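RsfP (Uncultured bacterium, PDB 4GLJ) probably phosphorolyses methylthioadenosine to adenine and a methylthioribose phosphate, and is able to bind the dye rhodamine B. Local coordinates at residues 27-32 with 252-257. Numbering follows the deposited sequence.
Sequences MQALTN and VIKQAV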
# COMPACT_ATOMS: atom_id res chain seq x y z
N MET A 27 -2.02 14.76 -30.34
CA MET A 27 -2.79 15.96 -30.56
C MET A 27 -2.70 16.40 -32.03
O MET A 27 -1.89 17.26 -32.35
CB MET A 27 -2.31 17.07 -29.65
CG MET A 27 -2.94 17.02 -28.29
SD MET A 27 -2.70 18.54 -27.34
CE MET A 27 -0.92 18.68 -27.13
N GLN A 28 -3.54 15.81 -32.87
CA GLN A 28 -3.70 16.17 -34.31
C GLN A 28 -3.68 17.68 -34.68
O GLN A 28 -3.04 18.07 -35.66
CB GLN A 28 -5.00 15.53 -34.84
CG GLN A 28 -5.40 15.87 -36.28
CD GLN A 28 -4.69 15.00 -37.30
OE1 GLN A 28 -3.52 14.66 -37.15
NE2 GLN A 28 -5.41 14.62 -38.36
N ALA A 29 -4.38 18.52 -33.92
CA ALA A 29 -4.54 19.92 -34.32
C ALA A 29 -3.27 20.83 -34.16
O ALA A 29 -3.21 21.91 -34.75
CB ALA A 29 -5.77 20.54 -33.66
N LEU A 30 -2.26 20.40 -33.40
CA LEU A 30 -1.07 21.27 -33.25
C LEU A 30 -0.38 21.50 -34.58
O LEU A 30 -0.24 20.57 -35.37
CB LEU A 30 -0.06 20.70 -32.27
CG LEU A 30 -0.55 20.36 -30.86
CD1 LEU A 30 0.55 19.54 -30.14
CD2 LEU A 30 -0.92 21.62 -30.08
N THR A 31 0.06 22.73 -34.80
CA THR A 31 0.88 23.06 -35.96
C THR A 31 2.37 23.10 -35.64
O THR A 31 2.77 23.28 -34.47
CB THR A 31 0.49 24.44 -36.52
OG1 THR A 31 0.73 25.44 -35.52
CG2 THR A 31 -1.00 24.45 -36.90
N ASN A 32 3.19 22.95 -36.70
CA ASN A 32 4.65 22.86 -36.61
C ASN A 32 5.06 21.88 -35.51
O ASN A 32 5.96 22.18 -34.69
CB ASN A 32 5.30 24.23 -36.40
CG ASN A 32 5.23 25.11 -37.67
OD1 ASN A 32 5.80 24.78 -38.72
ND2 ASN A 32 4.51 26.21 -37.57
N VAL A 252 -12.10 20.06 -25.75
CA VAL A 252 -12.00 20.70 -24.46
C VAL A 252 -10.61 21.27 -24.22
O VAL A 252 -10.49 22.41 -23.76
CB VAL A 252 -12.43 19.74 -23.30
CG1 VAL A 252 -12.30 20.49 -21.96
CG2 VAL A 252 -13.88 19.21 -23.54
N ILE A 253 -9.57 20.48 -24.50
CA ILE A 253 -8.17 20.90 -24.42
C ILE A 253 -7.94 22.16 -25.29
O ILE A 253 -7.28 23.12 -24.84
CB ILE A 253 -7.25 19.72 -24.90
CG1 ILE A 253 -7.14 18.62 -23.83
CG2 ILE A 253 -5.86 20.15 -25.35
CD1 ILE A 253 -6.67 17.31 -24.49
N LYS A 254 -8.42 22.14 -26.53
CA LYS A 254 -8.29 23.36 -27.39
C LYS A 254 -8.77 24.62 -26.65
O LYS A 254 -8.04 25.60 -26.52
CB LYS A 254 -9.00 23.18 -28.76
CG LYS A 254 -8.07 22.54 -29.74
CD LYS A 254 -8.64 22.25 -31.14
CE LYS A 254 -9.25 20.85 -31.16
NZ LYS A 254 -9.21 20.26 -32.52
N GLN A 255 -9.97 24.55 -26.09
CA GLN A 255 -10.55 25.65 -25.32
C GLN A 255 -9.78 25.99 -24.06
O GLN A 255 -9.60 27.18 -23.74
CB GLN A 255 -12.01 25.36 -24.99
CG GLN A 255 -12.96 25.25 -26.19
CD GLN A 255 -12.97 26.46 -27.11
OE1 GLN A 255 -12.77 27.60 -26.70
NE2 GLN A 255 -13.14 26.20 -28.37
N ALA A 256 -9.26 24.96 -23.35
CA ALA A 256 -8.55 25.15 -22.11
C ALA A 256 -7.18 25.78 -22.33
O ALA A 256 -6.80 26.68 -21.58
CB ALA A 256 -8.38 23.80 -21.35
N VAL A 257 -6.47 25.36 -23.38
CA VAL A 257 -5.19 25.96 -23.67
C VAL A 257 -5.39 27.49 -23.94
O VAL A 257 -4.67 28.36 -23.40
CB VAL A 257 -4.52 25.27 -24.89
CG1 VAL A 257 -3.32 26.08 -25.34
CG2 VAL A 257 -4.09 23.82 -24.58
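M27 and I253 make the buried half of this contact, and it is purely apolar. The thioether sulfur SD of M27 meets the branch methyl CG2 of I253 at 4.1 Å. The two side chains cross at a slant and do not run alongside each other. In I253, CG2 stands anti to the backbone N while CG1 sits beside it (chi1 -75°). The methyl branch, not the longer arm, therefore does the touching. Both residues also pack on I18 of strand 16-20, and M27 reaches V59 and F61 of strand 57-63. The sulfur and the methyl thus meet over the central sheet.

The second touch lies nearer the solvent, between A29 and K254. Here the methyl CB of A29 has the ammonium NZ of K254 at 3.6 Å. K254 CD lies 4.2 Å from A29 CB. In the lysine, the bend at chi3 (-90°) carries NZ past CD to the closest approach. A29 and K254 both also lean on L54 of strand 49-54.

No hydrogen bond joins the two segments. The loop carries a type I turn from M27 to L30, closed by a weak bond from L30 N to M27 O at 3.3 Å. On the helix, V257 N binds I253 O at 2.8 Å.

The contact joins the loop after strand 16-20 to helix 237-263 in this phosphorylase-superfamily fold. Its 124 Å² of buried surface is small. Through I18 and L54, the two segments meet the same strands. Burial of apolar atoms belongs to M27 and I253 alone. At A29 and K254, a nitrogen that is probably charged rests beside a methyl that cannot accept a hydrogen bond. Neither touch is directional.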